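DNA-binding protein reb1 (Schizosaccharomyces pombe, PDB 5EYB) binds specific sites in ribosomal DNA and upstream of many RNA polymerase II genes, and helps to terminate transcription by RNA polymerase I. Local coordinates at residues A[161-166]-A[203-208]; A[123-128]-A[139-144]. One frame throughout, in Å; residues are numbered along the deposited sequence.

Contact 1: residues A[161-166]-A[203-208]; sequences VRRAYN and MPNDCR. With nucleotides of chain B; nucleotides of chain C.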
# COMPACT_ATOMS: atom_id res chain seq x y z
N VAL A 161 17.56 0.85 12.45
CA VAL A 161 18.93 0.40 12.26
C VAL A 161 18.99 -1.10 11.97
O VAL A 161 19.70 -1.53 11.06
CB VAL A 161 19.80 0.71 13.50
CG1 VAL A 161 21.15 0.01 13.40
CG2 VAL A 161 19.98 2.21 13.66
N ARG A 162 18.23 -1.88 12.73
CA ARG A 162 18.19 -3.32 12.55
C ARG A 162 17.69 -3.71 11.17
O ARG A 162 18.26 -4.58 10.51
CB ARG A 162 17.31 -3.97 13.63
CG ARG A 162 17.97 -4.02 14.99
CD ARG A 162 16.97 -4.26 16.10
NE ARG A 162 16.25 -5.53 15.96
CZ ARG A 162 16.74 -6.72 16.29
NH1 ARG A 162 17.97 -6.82 16.78
NH2 ARG A 162 16.00 -7.81 16.13
N ARG A 163 16.62 -3.05 10.72
CA ARG A 163 16.05 -3.32 9.41
C ARG A 163 17.01 -2.89 8.30
O ARG A 163 17.15 -3.59 7.30
CB ARG A 163 14.70 -2.62 9.25
CG ARG A 163 13.91 -3.08 8.04
CD ARG A 163 12.43 -2.70 8.15
NE ARG A 163 11.71 -3.51 9.13
CZ ARG A 163 11.42 -3.11 10.37
NH1 ARG A 163 11.79 -1.90 10.78
NH2 ARG A 163 10.75 -3.91 11.19
N ALA A 164 17.68 -1.77 8.51
CA ALA A 164 18.58 -1.20 7.50
C ALA A 164 19.92 -1.91 7.48
O ALA A 164 20.60 -1.94 6.45
CB ALA A 164 18.78 0.29 7.74
N TYR A 165 20.32 -2.47 8.62
CA TYR A 165 21.59 -3.19 8.72
C TYR A 165 21.36 -4.61 9.21
O TYR A 165 21.32 -4.86 10.42
CB TYR A 165 22.55 -2.44 9.65
CG TYR A 165 22.90 -1.06 9.16
CD1 TYR A 165 22.11 0.04 9.51
CD2 TYR A 165 24.00 -0.84 8.35
CE1 TYR A 165 22.42 1.31 9.06
CE2 TYR A 165 24.31 0.43 7.89
CZ TYR A 165 23.52 1.50 8.26
OH TYR A 165 23.83 2.76 7.81
N ASN A 166 21.22 -5.53 8.27
CA ASN A 166 20.95 -6.92 8.58
C ASN A 166 21.90 -7.83 7.80
O ASN A 166 22.40 -7.44 6.75
CB ASN A 166 19.49 -7.26 8.26
CG ASN A 166 19.14 -7.02 6.81
OD1 ASN A 166 19.25 -7.93 5.98
ND2 ASN A 166 18.72 -5.80 6.50
N MET A 203 15.28 -12.06 6.58
CA MET A 203 14.92 -11.15 7.66
C MET A 203 13.59 -11.57 8.26
O MET A 203 12.59 -11.65 7.55
CB MET A 203 14.85 -9.71 7.15
CG MET A 203 14.77 -8.68 8.26
SD MET A 203 14.39 -7.05 7.62
CE MET A 203 15.62 -6.91 6.33
N PRO A 204 13.58 -11.86 9.56
CA PRO A 204 12.40 -12.36 10.29
C PRO A 204 11.10 -11.65 9.93
O PRO A 204 10.08 -12.31 9.76
CB PRO A 204 12.78 -12.11 11.75
CG PRO A 204 14.26 -12.28 11.76
CD PRO A 204 14.75 -11.74 10.45
N ASN A 205 11.15 -10.32 9.80
CA ASN A 205 9.97 -9.55 9.43
C ASN A 205 9.46 -9.91 8.03
O ASN A 205 8.25 -10.00 7.81
CB ASN A 205 10.26 -8.05 9.52
CG ASN A 205 9.01 -7.20 9.35
OD1 ASN A 205 8.76 -6.64 8.28
ND2 ASN A 205 8.22 -7.08 10.41
N ASP A 206 10.39 -10.13 7.10
CA ASP A 206 10.04 -10.54 5.74
C ASP A 206 9.36 -11.90 5.73
O ASP A 206 8.48 -12.15 4.91
CB ASP A 206 11.29 -10.59 4.85
CG ASP A 206 11.87 -9.22 4.58
OD1 ASP A 206 11.11 -8.23 4.57
OD2 ASP A 206 13.10 -9.14 4.37
N CYS A 207 9.79 -12.78 6.63
CA CYS A 207 9.19 -14.10 6.74
C CYS A 207 7.76 -13.99 7.22
O CYS A 207 6.87 -14.66 6.70
CB CYS A 207 10.00 -14.99 7.69
SG CYS A 207 11.63 -15.45 7.07
N ARG A 208 7.53 -13.14 8.22
CA ARG A 208 6.19 -12.88 8.73
C ARG A 208 5.31 -12.34 7.61
O ARG A 208 4.21 -12.84 7.39
CB ARG A 208 6.23 -11.89 9.90
CG ARG A 208 4.98 -11.87 10.79
CD ARG A 208 3.80 -11.11 10.18
NE ARG A 208 4.17 -9.78 9.70
CZ ARG A 208 3.95 -8.65 10.37
NH1 ARG A 208 3.34 -8.68 11.54
NH2 ARG A 208 4.33 -7.49 9.85
P DG B 12 -2.55 -9.45 16.17
OP1 DG B 12 -3.76 -9.62 17.00
OP2 DG B 12 -2.40 -10.19 14.90
O5' DG B 12 -2.34 -7.90 15.82
C5' DG B 12 -2.10 -6.97 16.87
C4' DG B 12 -1.84 -5.59 16.30
O4' DG B 12 -0.48 -5.50 15.83
C3' DG B 12 -2.73 -5.18 15.12
O3' DG B 12 -3.38 -3.95 15.41
C2' DG B 12 -1.75 -5.05 13.95
C1' DG B 12 -0.45 -4.73 14.66
N9 DG B 12 0.74 -5.09 13.90
C8 DG B 12 1.12 -6.35 13.51
N7 DG B 12 2.25 -6.37 12.85
C5 DG B 12 2.64 -5.04 12.81
C6 DG B 12 3.78 -4.44 12.22
O6 DG B 12 4.70 -4.99 11.61
N1 DG B 12 3.79 -3.07 12.41
C2 DG B 12 2.82 -2.35 13.07
N2 DG B 12 3.01 -1.03 13.15
N3 DG B 12 1.75 -2.89 13.63
C4 DG B 12 1.72 -4.24 13.45
P DC C 16 11.81 2.17 8.59
OP1 DC C 16 12.62 3.41 8.62
OP2 DC C 16 12.38 0.90 9.07
O5' DC C 16 10.47 2.43 9.41
C5' DC C 16 9.59 3.46 9.02
C4' DC C 16 8.37 3.45 9.91
O4' DC C 16 7.59 2.25 9.64
C3' DC C 16 8.68 3.43 11.41
O3' DC C 16 7.90 4.38 12.10
C2' DC C 16 8.32 2.02 11.84
C1' DC C 16 7.21 1.67 10.87
N1 DC C 16 7.06 0.22 10.68
C2 DC C 16 5.88 -0.40 11.08
O2 DC C 16 4.97 0.28 11.57
N3 DC C 16 5.76 -1.74 10.92
C4 DC C 16 6.76 -2.44 10.39
N4 DC C 16 6.60 -3.76 10.25
C5 DC C 16 7.98 -1.82 9.98
C6 DC C 16 8.08 -0.50 10.16

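Contact 2: residues A[123-128]-A[139-144]; sequences YQFCNQ and RMFYSN. With nucleotides of chain B.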
# COMPACT_ATOMS: atom_id res chain seq x y z
N TYR A 123 29.51 -6.03 7.22
CA TYR A 123 28.91 -7.34 7.43
C TYR A 123 29.01 -7.73 8.90
O TYR A 123 28.02 -8.16 9.51
CB TYR A 123 29.57 -8.40 6.55
CG TYR A 123 28.91 -9.76 6.65
CD1 TYR A 123 27.66 -9.99 6.08
CD2 TYR A 123 29.53 -10.80 7.32
CE1 TYR A 123 27.06 -11.23 6.18
CE2 TYR A 123 28.93 -12.05 7.42
CZ TYR A 123 27.70 -12.26 6.84
OH TYR A 123 27.10 -13.49 6.94
N GLN A 124 30.20 -7.58 9.48
CA GLN A 124 30.41 -7.85 10.89
C GLN A 124 29.50 -7.00 11.77
O GLN A 124 29.01 -7.45 12.80
CB GLN A 124 31.87 -7.63 11.28
CG GLN A 124 32.80 -8.78 10.93
CD GLN A 124 34.22 -8.55 11.39
OE1 GLN A 124 34.77 -7.46 11.21
NE2 GLN A 124 34.83 -9.57 11.99
N PHE A 125 29.28 -5.76 11.34
CA PHE A 125 28.39 -4.85 12.05
C PHE A 125 26.97 -5.39 12.10
O PHE A 125 26.34 -5.39 13.16
CB PHE A 125 28.41 -3.47 11.39
CG PHE A 125 27.44 -2.50 12.00
CD1 PHE A 125 27.73 -1.89 13.21
CD2 PHE A 125 26.25 -2.18 11.36
CE1 PHE A 125 26.84 -0.99 13.78
CE2 PHE A 125 25.36 -1.28 11.92
CZ PHE A 125 25.66 -0.69 13.13
N CYS A 126 26.46 -5.87 10.97
CA CYS A 126 25.09 -6.36 10.88
C CYS A 126 24.88 -7.61 11.72
O CYS A 126 23.83 -7.77 12.35
CB CYS A 126 24.72 -6.64 9.42
SG CYS A 126 24.75 -5.20 8.34
N ASN A 127 25.86 -8.50 11.73
CA ASN A 127 25.76 -9.74 12.49
C ASN A 127 25.74 -9.50 13.99
O ASN A 127 25.01 -10.16 14.73
CB ASN A 127 26.90 -10.69 12.14
CG ASN A 127 26.74 -11.31 10.76
OD1 ASN A 127 26.17 -12.40 10.62
ND2 ASN A 127 27.23 -10.62 9.74
N GLN A 128 26.53 -8.53 14.45
CA GLN A 128 26.58 -8.20 15.87
C GLN A 128 25.29 -7.52 16.32
O GLN A 128 24.85 -7.71 17.46
CB GLN A 128 27.78 -7.30 16.16
CG GLN A 128 29.11 -8.03 16.08
CD GLN A 128 29.21 -9.18 17.06
OE1 GLN A 128 29.04 -9.00 18.26
NE2 GLN A 128 29.47 -10.37 16.55
N ARG A 139 25.54 -1.88 22.27
CA ARG A 139 24.62 -1.23 23.19
C ARG A 139 25.01 0.22 23.41
O ARG A 139 24.15 1.09 23.59
CB ARG A 139 24.57 -1.98 24.53
N MET A 140 26.31 0.49 23.38
CA MET A 140 26.82 1.84 23.56
C MET A 140 26.68 2.65 22.28
O MET A 140 26.47 3.86 22.31
CB MET A 140 28.28 1.81 24.02
CG MET A 140 28.75 3.09 24.67
SD MET A 140 27.79 3.51 26.14
CE MET A 140 28.36 5.17 26.47
N PHE A 141 26.78 1.96 21.14
CA PHE A 141 26.58 2.59 19.84
C PHE A 141 25.18 3.18 19.73
O PHE A 141 25.00 4.32 19.29
CB PHE A 141 26.82 1.57 18.71
CG PHE A 141 26.19 1.95 17.40
CD1 PHE A 141 25.02 1.34 16.98
CD2 PHE A 141 26.77 2.91 16.59
CE1 PHE A 141 24.44 1.69 15.77
CE2 PHE A 141 26.19 3.27 15.38
CZ PHE A 141 25.02 2.65 14.97
N TYR A 142 24.19 2.39 20.14
CA TYR A 142 22.80 2.83 20.18
C TYR A 142 22.63 4.09 21.03
O TYR A 142 21.98 5.04 20.61
CB TYR A 142 21.91 1.72 20.73
CG TYR A 142 21.56 0.64 19.73
CD1 TYR A 142 21.23 0.96 18.42
CD2 TYR A 142 21.56 -0.71 20.10
CE1 TYR A 142 20.91 -0.02 17.50
CE2 TYR A 142 21.24 -1.70 19.18
CZ TYR A 142 20.92 -1.35 17.89
OH TYR A 142 20.60 -2.33 16.98
N SER A 143 23.22 4.08 22.22
CA SER A 143 23.08 5.17 23.18
C SER A 143 23.49 6.52 22.61
O SER A 143 22.80 7.52 22.81
CB SER A 143 23.90 4.87 24.44
OG SER A 143 23.78 5.93 25.37
N ASN A 144 24.61 6.55 21.91
CA ASN A 144 25.11 7.78 21.32
C ASN A 144 24.29 8.21 20.12
O ASN A 144 24.04 9.40 19.91
CB ASN A 144 26.58 7.63 20.93
CG ASN A 144 27.52 7.92 22.08
OD1 ASN A 144 28.13 8.98 22.15
ND2 ASN A 144 27.64 6.97 23.00
P DG B 7 18.62 -0.05 23.51
OP1 DG B 7 19.81 0.61 22.95
OP2 DG B 7 17.28 0.36 23.05
O5' DG B 7 18.75 -1.63 23.27
C5' DG B 7 19.76 -2.36 23.95
C4' DG B 7 19.34 -3.81 24.13
O4' DG B 7 18.21 -3.86 25.04
C3' DG B 7 18.91 -4.52 22.85
O3' DG B 7 19.53 -5.79 22.76
C2' DG B 7 17.40 -4.66 22.99
C1' DG B 7 17.20 -4.67 24.50
N9 DG B 7 15.91 -4.11 24.89
C8 DG B 7 15.55 -2.79 24.86
N7 DG B 7 14.32 -2.58 25.25
C5 DG B 7 13.84 -3.85 25.55
C6 DG B 7 12.57 -4.26 26.02
O6 DG B 7 11.58 -3.56 26.27
N1 DG B 7 12.50 -5.64 26.19
C2 DG B 7 13.53 -6.52 25.94
N2 DG B 7 13.28 -7.81 26.17
N3 DG B 7 14.73 -6.15 25.50
C4 DG B 7 14.81 -4.80 25.33

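Contact 1: residues A[161-166]-A[203-208]
Arg-208 NH1 donates to N7 of DG12 of chain B at 2.9 Å, and its NH2 reaches O6 of the same guanine at 3.1 Å; in the same protein-DNA interface Arg-163 and Met-203 meet across the contact. This bidentate grip, with N7 at the guanidinium edge and in its plane, reads guanine in the major groove from helix 204-215, the second helix of a predicted Myb-type helix-turn-helix. Arginine suits the task because its paired N-H groups match the two guanine acceptors. From helix 154-164, Arg-163 leaves the backbone with CG anti to N (chi1 -168°) and bends at chi3, so that C5 of DC16 of chain C sits over the centre of one guanidinium face, 3.6 Å above its plane. NH1 adds a weak hydrogen bond of 3.3 Å to OP2 of that nucleotide. Its aliphatic part rests on Met-203, with CG 4.0 Å from SD. Cutting the chain back to an alanine here is likely to leave the DC16 phosphate without this weak positive partner and to open a gap beside Met-203 SD. Asn-166 ND2 turns back in a weak bond to Arg-163 O, while the slender, unbranched Met-203 crosses the Asn-166 side chain at about a right angle and places CE 3.6 Å from Asn-166 CG.

Contact 2: residues A[123-128]-A[139-144]
Phe-125 and Phe-141 both hold CG anti to the backbone N (chi1 176° and 160°), which sends their rings across the space between helices 122-129 and 136-147 until they meet. The result is a T-shaped pair: the edge of Phe-125 addresses one face of Phe-141, with centroids 5.4 Å apart and planes at 86°. CZ of Phe-125 makes the nearest approach, 3.8 Å from Phe-141 CE1, while Phe-125 CE1 comes over the same face but displaced toward its rim. The helix backbones stay well apart, with the CA atoms of the two phenylalanines 10.9 Å from each other; large flat residues suit both places because they can span that distance and fill it with carbon. Val-111 of helix 101-116 touches both rings, and Phe-114 on that helix also meets Phe-141, making the buried pair part of a larger apolar cluster.

Other residues of the two helices make contacts of their own. Asn-127 ND2 bonds to Tyr-123 O at 2.6 Å from above the carbonyl plane, joining the backbone N of Asn-127 on that oxygen, and the same amide nitrogen lies over the centre of the Tyr-123 ring. Next to Phe-141, Tyr-142 brings CB within 3.3 Å of OP1 of DG7 of chain B, and its ring meets Tyr-158 edge-to-face. The T-shaped pair thus joins two successive helices within the Reb1 Myb-associated domain, a family of the helix-turn-helix clan.

Helix 154-164 ties the two contacts together: it follows helix 136-147 of contact 2 in the chain and supplies most of segment 161-166. Their centres lie 15 Å apart, and their residues touch directly. Tyr-165 CG comes 3.7 Å from Phe-125 CE2 as their rings meet edge-to-face, and Arg-162 CG packs 3.7 Å from Tyr-142 OH. Trp-130 lies at the junction, its NE1 hydrogen-bonded to Arg-162 O and its side chain touching Pro-204. Contact 1 meets DNA directly, at a guanine edge through Arg-208 and at a chain C phosphate through Arg-163; contact 2 is a buried pair, and Tyr-142 beside it comes near a chain B phosphate, that of DG7, five nucleotides from DG12.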